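Local coordinates for adhesion G-protein coupled receptor G6 (Danio rerio, PDB 6V55) that acts as an adhesion G-protein coupled receptor linked to myelination, with a calcium-binding extracellular region that probably serves cell adhesion, at residues L132-L143 with T242-I251; I270-H278 with L288-W299. One frame throughout, in Å; residues are numbered along the deposited sequence.

Contact 1: L132-L143 with T242-I251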
loop_
_atom_site.group_PDB
_atom_site.type_symbol
_atom_site.label_atom_id
_atom_site.label_comp_id
_atom_site.label_asym_id
_atom_site.label_seq_id
_atom_site.Cartn_x
_atom_site.Cartn_y
_atom_site.Cartn_z
ATOM N N LEU A 132 -23.764 -35.230 -7.146
ATOM C CA LEU A 132 -22.685 -34.656 -6.346
ATOM C C LEU A 132 -21.666 -35.771 -6.118
ATOM O O LEU A 132 -21.682 -36.471 -5.100
ATOM C CB LEU A 132 -23.221 -34.083 -5.036
ATOM C CG LEU A 132 -23.879 -32.706 -5.126
ATOM C CD1 LEU A 132 -25.353 -32.774 -5.476
ATOM C CD2 LEU A 132 -23.705 -31.994 -3.816
ATOM N N ARG A 133 -20.779 -35.937 -7.097
ATOM C CA ARG A 133 -19.965 -37.131 -7.228
ATOM C C ARG A 133 -18.491 -36.845 -6.996
ATOM O O ARG A 133 -18.027 -35.703 -7.060
ATOM C CB ARG A 133 -20.118 -37.750 -8.618
ATOM C CG ARG A 133 -19.856 -36.776 -9.744
ATOM C CD ARG A 133 -19.559 -37.484 -11.072
ATOM N NE ARG A 133 -18.308 -38.253 -11.093
ATOM C CZ ARG A 133 -18.032 -39.187 -12.006
ATOM N NH1 ARG A 133 -18.928 -39.463 -12.946
ATOM N NH2 ARG A 133 -16.879 -39.862 -11.979
ATOM N N VAL A 134 -17.768 -37.930 -6.706
ATOM C CA VAL A 134 -16.321 -37.946 -6.869
ATOM C C VAL A 134 -16.006 -37.682 -8.338
ATOM O O VAL A 134 -16.703 -38.176 -9.235
ATOM C CB VAL A 134 -15.768 -39.288 -6.356
ATOM C CG1 VAL A 134 -14.264 -39.402 -6.518
ATOM C CG2 VAL A 134 -16.122 -39.438 -4.885
ATOM N N SER A 135 -15.012 -36.832 -8.593
ATOM C CA SER A 135 -14.772 -36.454 -9.976
ATOM C C SER A 135 -13.972 -37.538 -10.685
ATOM O O SER A 135 -13.276 -38.347 -10.060
ATOM C CB SER A 135 -14.053 -35.105 -10.068
ATOM O OG SER A 135 -12.680 -35.243 -10.282
ATOM N N ASN A 136 -14.042 -37.522 -12.021
ATOM C CA ASN A 136 -13.382 -38.556 -12.822
ATOM C C ASN A 136 -11.866 -38.393 -12.906
ATOM O O ASN A 136 -11.203 -39.315 -13.404
ATOM C CB ASN A 136 -13.984 -38.603 -14.223
ATOM C CG ASN A 136 -14.223 -37.222 -14.802
ATOM O OD1 ASN A 136 -13.636 -36.226 -14.353
ATOM N ND2 ASN A 136 -15.114 -37.148 -15.793
ATOM N N SER A 137 -11.315 -37.271 -12.394
ATOM C CA SER A 137 -9.899 -37.160 -12.025
ATOM C C SER A 137 -9.429 -38.294 -11.102
ATOM O O SER A 137 -8.275 -38.736 -11.199
ATOM C CB SER A 137 -9.667 -35.788 -11.364
ATOM O OG SER A 137 -8.503 -35.736 -10.558
ATOM N N ILE A 138 -10.312 -38.798 -10.232
ATOM C CA ILE A 138 -10.003 -39.884 -9.308
ATOM C C ILE A 138 -10.530 -41.204 -9.873
ATOM O O ILE A 138 -11.691 -41.292 -10.298
ATOM C CB ILE A 138 -10.597 -39.594 -7.918
ATOM C CG1 ILE A 138 -10.218 -38.168 -7.478
ATOM C CG2 ILE A 138 -10.128 -40.624 -6.917
ATOM C CD1 ILE A 138 -8.700 -37.921 -7.407
ATOM N N SER A 139 -9.671 -42.227 -9.878
ATOM C CA SER A 139 -10.042 -43.591 -10.247
ATOM C C SER A 139 -10.191 -44.422 -8.982
ATOM O O SER A 139 -9.220 -44.605 -8.235
ATOM C CB SER A 139 -8.995 -44.229 -11.163
ATOM O OG SER A 139 -7.675 -43.826 -10.812
ATOM N N ILE A 140 -11.395 -44.938 -8.752
ATOM C CA ILE A 140 -11.659 -45.757 -7.573
ATOM C C ILE A 140 -11.234 -47.190 -7.868
ATOM O O ILE A 140 -11.787 -47.823 -8.784
ATOM C CB ILE A 140 -13.138 -45.695 -7.155
ATOM C CG1 ILE A 140 -13.528 -44.265 -6.786
ATOM C CG2 ILE A 140 -13.393 -46.615 -5.984
ATOM C CD1 ILE A 140 -15.014 -44.076 -6.723
ATOM N N PRO A 141 -10.291 -47.749 -7.109
ATOM C CA PRO A 141 -9.764 -49.080 -7.410
ATOM C C PRO A 141 -10.754 -50.184 -7.074
ATOM O O PRO A 141 -11.880 -49.951 -6.644
ATOM C CB PRO A 141 -8.535 -49.177 -6.505
ATOM C CG PRO A 141 -8.829 -48.263 -5.380
ATOM C CD PRO A 141 -9.554 -47.115 -6.001
ATOM N N VAL A 142 -10.299 -51.409 -7.309
ATOM C CA VAL A 142 -10.972 -52.589 -6.801
ATOM C C VAL A 142 -10.818 -52.620 -5.288
ATOM O O VAL A 142 -9.708 -52.438 -4.771
ATOM C CB VAL A 142 -10.397 -53.839 -7.480
ATOM C CG1 VAL A 142 -10.710 -55.102 -6.696
ATOM C CG2 VAL A 142 -10.936 -53.915 -8.914
ATOM N N LEU A 143 -11.939 -52.794 -4.573
ATOM C CA LEU A 143 -11.976 -52.773 -3.115
ATOM C C LEU A 143 -12.395 -54.143 -2.582
ATOM O O LEU A 143 -13.454 -54.676 -2.951
ATOM C CB LEU A 143 -12.917 -51.679 -2.604
ATOM C CG LEU A 143 -12.482 -50.219 -2.822
ATOM C CD1 LEU A 143 -13.642 -49.270 -2.605
ATOM C CD2 LEU A 143 -11.298 -49.825 -1.936
ATOM N N THR A 242 -16.912 -58.427 -4.288
ATOM C CA THR A 242 -15.757 -57.572 -4.488
ATOM C C THR A 242 -16.259 -56.303 -5.155
ATOM O O THR A 242 -17.065 -56.372 -6.088
ATOM C CB THR A 242 -14.704 -58.281 -5.360
ATOM O OG1 THR A 242 -14.332 -59.531 -4.754
ATOM C CG2 THR A 242 -13.467 -57.416 -5.563
ATOM N N LEU A 243 -15.817 -55.152 -4.670
ATOM C CA LEU A 243 -16.232 -53.898 -5.283
ATOM C C LEU A 243 -15.328 -53.622 -6.480
ATOM O O LEU A 243 -14.113 -53.487 -6.316
ATOM C CB LEU A 243 -16.175 -52.769 -4.254
ATOM C CG LEU A 243 -16.895 -53.038 -2.925
ATOM C CD1 LEU A 243 -16.733 -51.876 -1.952
ATOM C CD2 LEU A 243 -18.361 -53.338 -3.168
ATOM N N GLN A 244 -15.907 -53.556 -7.679
ATOM C CA GLN A 244 -15.091 -53.442 -8.877
ATOM C C GLN A 244 -14.579 -52.018 -9.083
ATOM O O GLN A 244 -15.012 -51.060 -8.432
ATOM C CB GLN A 244 -15.867 -53.884 -10.113
ATOM C CG GLN A 244 -15.627 -55.340 -10.550
ATOM C CD GLN A 244 -14.170 -55.663 -10.910
ATOM O OE1 GLN A 244 -13.430 -54.823 -11.439
ATOM N NE2 GLN A 244 -13.762 -56.907 -10.639
ATOM N N SER A 245 -13.647 -51.898 -10.028
ATOM C CA SER A 245 -13.013 -50.637 -10.380
ATOM C C SER A 245 -13.982 -49.696 -11.091
ATOM O O SER A 245 -15.077 -50.083 -11.526
ATOM C CB SER A 245 -11.812 -50.879 -11.293
ATOM O OG SER A 245 -10.614 -51.005 -10.555
ATOM N N GLY A 246 -13.540 -48.440 -11.197
ATOM C CA GLY A 246 -14.068 -47.479 -12.149
ATOM C C GLY A 246 -15.504 -47.056 -11.944
ATOM O O GLY A 246 -16.224 -46.832 -12.924
ATOM N N GLY A 247 -15.952 -46.959 -10.695
ATOM C CA GLY A 247 -17.330 -46.656 -10.406
ATOM C C GLY A 247 -17.567 -45.180 -10.107
ATOM O O GLY A 247 -16.663 -44.346 -10.125
ATOM N N LEU A 248 -18.836 -44.877 -9.809
ATOM C CA LEU A 248 -19.305 -43.528 -9.520
ATOM C C LEU A 248 -19.710 -43.471 -8.053
ATOM O O LEU A 248 -20.766 -43.999 -7.671
ATOM C CB LEU A 248 -20.478 -43.168 -10.430
ATOM C CG LEU A 248 -20.730 -41.693 -10.745
ATOM C CD1 LEU A 248 -21.411 -41.587 -12.099
ATOM C CD2 LEU A 248 -21.585 -41.002 -9.687
ATOM N N LEU A 249 -18.892 -42.814 -7.236
ATOM C CA LEU A 249 -19.231 -42.588 -5.838
ATOM C C LEU A 249 -19.845 -41.203 -5.723
ATOM O O LEU A 249 -19.286 -40.237 -6.253
ATOM C CB LEU A 249 -18.001 -42.712 -4.937
ATOM C CG LEU A 249 -18.201 -42.326 -3.471
ATOM C CD1 LEU A 249 -19.270 -43.190 -2.845
ATOM C CD2 LEU A 249 -16.906 -42.454 -2.708
ATOM N N GLN A 250 -20.991 -41.110 -5.037
ATOM C CA GLN A 250 -21.695 -39.842 -4.910
ATOM C C GLN A 250 -22.305 -39.675 -3.527
ATOM O O GLN A 250 -22.591 -40.650 -2.824
ATOM C CB GLN A 250 -22.805 -39.698 -5.946
ATOM C CG GLN A 250 -23.847 -40.764 -5.883
ATOM C CD GLN A 250 -24.856 -40.602 -6.975
ATOM O OE1 GLN A 250 -25.549 -39.579 -7.047
ATOM N NE2 GLN A 250 -24.946 -41.602 -7.846
ATOM N N ILE A 251 -22.501 -38.401 -3.163
ATOM C CA ILE A 251 -23.213 -38.022 -1.949
ATOM C C ILE A 251 -24.684 -38.358 -2.141
ATOM O O ILE A 251 -25.233 -38.147 -3.235
ATOM C CB ILE A 251 -22.985 -36.523 -1.670
ATOM C CG1 ILE A 251 -21.479 -36.213 -1.649
ATOM C CG2 ILE A 251 -23.701 -36.034 -0.407
ATOM C CD1 ILE A 251 -20.799 -36.473 -0.346
#

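Contact 2: I270-H278 with L288-W299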
loop_
_atom_site.group_PDB
_atom_site.type_symbol
_atom_site.label_atom_id
_atom_site.label_comp_id
_atom_site.label_asym_id
_atom_site.label_seq_id
_atom_site.Cartn_x
_atom_site.Cartn_y
_atom_site.Cartn_z
ATOM N N ILE A 270 -23.560 -32.818 4.977
ATOM C CA ILE A 270 -22.438 -33.737 5.172
ATOM C C ILE A 270 -21.120 -32.961 5.124
ATOM O O ILE A 270 -21.030 -31.857 4.576
ATOM C CB ILE A 270 -22.447 -34.901 4.146
ATOM C CG1 ILE A 270 -21.858 -36.200 4.725
ATOM C CG2 ILE A 270 -21.832 -34.487 2.829
ATOM C CD1 ILE A 270 -21.918 -37.393 3.791
ATOM N N TYR A 271 -20.097 -33.536 5.758
ATOM C CA TYR A 271 -18.824 -32.850 5.942
ATOM C C TYR A 271 -17.739 -33.902 6.089
ATOM O O TYR A 271 -17.970 -34.927 6.731
ATOM C CB TYR A 271 -18.855 -31.922 7.180
ATOM C CG TYR A 271 -17.518 -31.334 7.597
ATOM C CD1 TYR A 271 -16.909 -31.682 8.819
ATOM C CD2 TYR A 271 -16.871 -30.429 6.775
ATOM C CE1 TYR A 271 -15.662 -31.127 9.193
ATOM C CE2 TYR A 271 -15.646 -29.873 7.125
ATOM C CZ TYR A 271 -15.035 -30.222 8.332
ATOM O OH TYR A 271 -13.801 -29.665 8.668
ATOM N N ASN A 272 -16.580 -33.640 5.464
ATOM C CA ASN A 272 -15.328 -34.403 5.634
ATOM C C ASN A 272 -15.436 -35.869 5.175
ATOM O O ASN A 272 -14.931 -36.789 5.830
ATOM C CB ASN A 272 -14.789 -34.300 7.065
ATOM C CG ASN A 272 -13.281 -34.266 7.094
ATOM O OD1 ASN A 272 -12.640 -34.035 6.063
ATOM N ND2 ASN A 272 -12.700 -34.517 8.259
ATOM N N PHE A 273 -16.052 -36.076 4.005
ATOM C CA PHE A 273 -16.223 -37.417 3.450
ATOM C C PHE A 273 -14.895 -37.912 2.883
ATOM O O PHE A 273 -14.351 -37.322 1.940
ATOM C CB PHE A 273 -17.304 -37.423 2.366
ATOM C CG PHE A 273 -17.740 -38.811 1.931
ATOM C CD1 PHE A 273 -17.099 -39.474 0.875
ATOM C CD2 PHE A 273 -18.809 -39.425 2.545
ATOM C CE1 PHE A 273 -17.493 -40.735 0.480
ATOM C CE2 PHE A 273 -19.217 -40.690 2.142
ATOM C CZ PHE A 273 -18.557 -41.343 1.106
ATOM N N ARG A 274 -14.393 -39.013 3.439
ATOM C CA ARG A 274 -13.113 -39.582 3.043
ATOM C C ARG A 274 -13.239 -41.100 2.913
ATOM O O ARG A 274 -14.092 -41.726 3.543
ATOM C CB ARG A 274 -11.997 -39.221 4.048
ATOM C CG ARG A 274 -11.724 -37.722 4.271
ATOM C CD ARG A 274 -11.051 -37.464 5.621
ATOM N NE ARG A 274 -11.992 -37.487 6.742
ATOM C CZ ARG A 274 -11.635 -37.661 8.018
ATOM N NH1 ARG A 274 -10.349 -37.832 8.333
ATOM N NH2 ARG A 274 -12.567 -37.678 8.979
ATOM N N LEU A 275 -12.375 -41.686 2.075
ATOM C CA LEU A 275 -12.383 -43.114 1.759
ATOM C C LEU A 275 -10.956 -43.641 1.683
ATOM O O LEU A 275 -10.066 -42.964 1.166
ATOM C CB LEU A 275 -13.104 -43.380 0.431
ATOM C CG LEU A 275 -13.305 -44.808 -0.084
ATOM C CD1 LEU A 275 -14.009 -45.671 0.950
ATOM C CD2 LEU A 275 -14.103 -44.741 -1.363
ATOM N N TRP A 276 -10.751 -44.859 2.176
ATOM C CA TRP A 276 -9.438 -45.486 2.232
ATOM C C TRP A 276 -9.491 -46.903 1.673
ATOM O O TRP A 276 -10.547 -47.535 1.615
ATOM C CB TRP A 276 -8.908 -45.583 3.666
ATOM C CG TRP A 276 -8.406 -44.329 4.301
ATOM C CD1 TRP A 276 -7.100 -43.919 4.399
ATOM C CD2 TRP A 276 -9.188 -43.347 4.990
ATOM N NE1 TRP A 276 -7.028 -42.731 5.089
ATOM C CE2 TRP A 276 -8.295 -42.362 5.466
ATOM C CE3 TRP A 276 -10.560 -43.204 5.254
ATOM C CZ2 TRP A 276 -8.731 -41.248 6.183
ATOM C CZ3 TRP A 276 -10.996 -42.096 5.979
ATOM C CH2 TRP A 276 -10.085 -41.132 6.429
ATOM N N ASP A 277 -8.292 -47.412 1.353
ATOM C CA ASP A 277 -8.036 -48.712 0.737
ATOM C C ASP A 277 -8.122 -49.881 1.706
ATOM O O ASP A 277 -8.244 -51.029 1.267
ATOM C CB ASP A 277 -6.632 -48.708 0.143
ATOM C CG ASP A 277 -6.641 -48.715 -1.347
ATOM O OD1 ASP A 277 -7.752 -48.832 -1.918
ATOM O OD2 ASP A 277 -5.538 -48.613 -1.946
ATOM N N HIS A 278 -8.007 -49.630 2.999
ATOM C CA HIS A 278 -7.922 -50.686 3.991
ATOM C C HIS A 278 -8.952 -50.414 5.069
ATOM O O HIS A 278 -9.447 -49.289 5.207
ATOM C CB HIS A 278 -6.521 -50.765 4.612
ATOM C CG HIS A 278 -5.945 -49.427 4.970
ATOM N ND1 HIS A 278 -5.307 -48.619 4.049
ATOM C CD2 HIS A 278 -5.916 -48.752 6.144
ATOM C CE1 HIS A 278 -4.914 -47.504 4.639
ATOM N NE2 HIS A 278 -5.266 -47.563 5.912
ATOM N N LEU A 288 -6.974 -40.868 14.454
ATOM C CA LEU A 288 -7.567 -40.340 13.230
ATOM C C LEU A 288 -8.138 -38.964 13.539
ATOM O O LEU A 288 -9.233 -38.842 14.103
ATOM C CB LEU A 288 -8.647 -41.272 12.686
ATOM C CG LEU A 288 -9.019 -41.064 11.217
ATOM C CD1 LEU A 288 -7.948 -41.695 10.383
ATOM C CD2 LEU A 288 -10.391 -41.628 10.867
ATOM N N THR A 289 -7.375 -37.937 13.167
ATOM C CA THR A 289 -7.821 -36.558 13.151
ATOM C C THR A 289 -8.728 -36.317 11.943
ATOM O O THR A 289 -8.746 -37.090 10.978
ATOM C CB THR A 289 -6.611 -35.621 13.122
ATOM O OG1 THR A 289 -6.104 -35.523 11.782
ATOM C CG2 THR A 289 -5.500 -36.155 14.032
ATOM N N CYS A 290 -9.478 -35.216 11.989
ATOM C CA CYS A 290 -10.333 -34.835 10.870
ATOM C C CYS A 290 -9.561 -34.216 9.701
ATOM O O CYS A 290 -10.155 -33.997 8.637
ATOM C CB CYS A 290 -11.416 -33.875 11.365
ATOM S SG CYS A 290 -10.843 -32.722 12.637
ATOM N N ASP A 291 -8.258 -33.958 9.862
ATOM C CA ASP A 291 -7.413 -33.351 8.843
ATOM C C ASP A 291 -6.641 -34.373 8.018
ATOM O O ASP A 291 -5.940 -33.979 7.085
ATOM C CB ASP A 291 -6.425 -32.379 9.505
ATOM C CG ASP A 291 -6.146 -31.150 8.654
ATOM O OD1 ASP A 291 -7.071 -30.687 7.952
ATOM O OD2 ASP A 291 -4.999 -30.645 8.685
ATOM N N THR A 292 -6.741 -35.667 8.340
ATOM C CA THR A 292 -5.987 -36.709 7.640
ATOM C C THR A 292 -6.573 -36.989 6.261
ATOM O O THR A 292 -7.794 -37.090 6.092
ATOM C CB THR A 292 -5.962 -38.008 8.451
ATOM O OG1 THR A 292 -7.241 -38.215 9.071
ATOM C CG2 THR A 292 -4.862 -37.981 9.505
ATOM N N VAL A 293 -5.683 -37.136 5.279
ATOM C CA VAL A 293 -6.099 -37.218 3.885
ATOM C C VAL A 293 -6.654 -38.609 3.590
ATOM O O VAL A 293 -6.111 -39.625 4.045
ATOM C CB VAL A 293 -4.908 -36.857 2.981
ATOM C CG1 VAL A 293 -5.321 -36.713 1.530
ATOM C CG2 VAL A 293 -4.274 -35.564 3.473
ATOM N N GLY A 294 -7.769 -38.658 2.862
ATOM C CA GLY A 294 -8.323 -39.931 2.444
ATOM C C GLY A 294 -7.521 -40.529 1.302
ATOM O O GLY A 294 -7.111 -39.837 0.373
ATOM N N ASN A 295 -7.314 -41.843 1.374
ATOM C CA ASN A 295 -6.378 -42.553 0.501
ATOM C C ASN A 295 -6.870 -42.699 -0.922
ATOM O O ASN A 295 -6.060 -42.871 -1.832
ATOM C CB ASN A 295 -6.116 -43.958 1.029
ATOM C CG ASN A 295 -4.722 -44.115 1.509
ATOM O OD1 ASN A 295 -3.938 -43.155 1.483
ATOM N ND2 ASN A 295 -4.380 -45.316 1.952
ATOM N N VAL A 296 -8.175 -42.750 -1.112
ATOM C CA VAL A 296 -8.786 -42.810 -2.426
ATOM C C VAL A 296 -9.540 -41.532 -2.706
ATOM O O VAL A 296 -9.304 -40.870 -3.715
ATOM C CB VAL A 296 -9.710 -44.038 -2.549
ATOM C CG1 VAL A 296 -10.340 -44.080 -3.922
ATOM C CG2 VAL A 296 -8.934 -45.304 -2.246
ATOM N N VAL A 297 -10.458 -41.164 -1.812
ATOM C CA VAL A 297 -11.237 -39.938 -1.908
ATOM C C VAL A 297 -10.970 -39.138 -0.638
ATOM O O VAL A 297 -10.990 -39.692 0.466
ATOM C CB VAL A 297 -12.740 -40.242 -2.087
ATOM C CG1 VAL A 297 -13.536 -38.987 -2.190
ATOM C CG2 VAL A 297 -12.985 -41.074 -3.337
ATOM N N ASP A 298 -10.675 -37.850 -0.798
ATOM C CA ASP A 298 -10.483 -36.923 0.308
ATOM C C ASP A 298 -11.424 -35.736 0.140
ATOM O O ASP A 298 -11.884 -35.438 -0.968
ATOM C CB ASP A 298 -9.017 -36.454 0.374
ATOM C CG ASP A 298 -8.683 -35.722 1.660
ATOM O OD1 ASP A 298 -9.122 -36.153 2.743
ATOM O OD2 ASP A 298 -7.979 -34.692 1.580
ATOM N N TRP A 299 -11.732 -35.081 1.259
ATOM C CA TRP A 299 -12.570 -33.890 1.277
ATOM C C TRP A 299 -11.755 -32.681 0.870
ATOM O O TRP A 299 -11.179 -31.970 1.702
ATOM C CB TRP A 299 -13.179 -33.686 2.656
ATOM C CG TRP A 299 -14.421 -32.841 2.691
ATOM C CD1 TRP A 299 -14.590 -31.697 3.411
ATOM C CD2 TRP A 299 -15.706 -33.130 2.096
ATOM N NE1 TRP A 299 -15.871 -31.227 3.262
ATOM C CE2 TRP A 299 -16.576 -32.085 2.462
ATOM C CE3 TRP A 299 -16.189 -34.144 1.258
ATOM C CZ2 TRP A 299 -17.894 -32.019 2.020
ATOM C CZ3 TRP A 299 -17.515 -34.085 0.829
ATOM C CH2 TRP A 299 -18.346 -33.024 1.209
#

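Contact 1: L132-L143 with T242-I251
The outermost strand of one sheet of the pentraxin-like beta sandwich, 248-251, is bridged here: R133 meets Q250 on that strand, and farther along L143 pairs with L243 in the loop leading into it. On its other side the short strand 133-134 pairs with strand 304-305. The first junction is held by two backbone bonds, V134 N to L249 O at 2.8 Å and I251 N to L132 O at 2.9 Å, which leave the CA atoms of R133 and Q250 just 4.0 Å apart. The chain then loops away through S135 to S139 and returns at I140, whose carbonyl takes G246 N. Beyond it, L143 and L243 exchange N-H and C=O both ways, an antiparallel hydrogen-bonded pair with CB to CB at 3.8 Å.

Between these anchor points I140 CD1 and V134 CG2 both close on L249 CB. I140 has CG1 anti to its carbonyl carbon (chi1 -62°) and an extended chi2, which carries CD1 at about a right angle onto L249 CB, 3.7 Å away; V134 CG2 meets that same L249 CB from 3.8 Å. L249 goes on to touch F273 and L275 of strand 268-276, in the other sheet. R133 turns its chain at chi3 (-66°) and lays one guanidinium face against L248, whose CD1 is 3.4 Å from R133 NH1. V142 is more exposed: its CG1 rests on T242 CG2, while CG2 comes up to S245 OG. The hydroxyl of T242 is itself bonded to K217.

Backbone bonds thus set the alignment at both ends, and the buried aliphatic carbons of V134, I140 and L249 fill in between them. R133 is partly exposed; its NE points back at V134 O, which probably helps fix the guanidinium over L248.

Contact 2: I270-H278 with L288-W299
The loop after helix 282-286 folds back along strand 268-276 of the pentraxin-like sandwich and lays W299 over N272. N272 N stands 3.2 Å above the W299 ring plane, toward its rim, and F273 CB reaches W299 CE3 at 3.6 Å. With CG anti to the backbone N (chi1 -158°), W299 swings its ring along the strand and across to I270, where W299 CH2 meets I270 CG2. W304 packs edge-to-face on this indole.

Polar contacts gather at a turn. R274 NH1 donates to T289 O at 3.2 Å, on a lone pair, while R274 NE bonds back to N272 O in the guanidinium plane. T289 O also accepts from T292 OG1, two donors on one oxygen. Over one face of the guanidinium lies the amide of N272, whose ND2 bonds to C290 O at 2.6 Å, although C290 is poorly ordered. T289 to T292 form a type I beta turn, and T289 OG1, accepting from D291 N, makes an ST turn; the loop it belongs to closes back on strand 268-276. V296 and V297 both face L275 there, a classic beta bulge: L275 N gives to V297 O, and V296 N gives to L275 O at 3.0 Å.

Alongside, G294 CA sits over the five-membered ring of W276, a CH-pi contact 4.2 Å from its centroid. N295 CB lies 3.5 Å from W276 CD1, its side chain crossing the indole at about a right angle. D298 accepts from G294 N through OD1, approached from above the carboxylate plane, and uses OD2 for a salt bridge to R118.

Following the chain, 132-143 comes first and runs on into strand 145-154. Contact 1 closes only after the whole excursion through strands 145-154 to 229-234, when 242-251 returns, so it is a wide loop. The chain continues from strand 248-251 to strand 268-276, and contact 2 closes a short loop through helix 282-286. The two are in series, neither nested nor crossed, with centres about 14 Å apart. Contact 1 fixes 132-143 to the outermost strand 248-251 and contact 2 fixes the loop 288-299 to strand 268-276. L249 CD2 on F273 CE1 joins the two sheets, while I138 on V296 and P141 and L143 on D277 join loops.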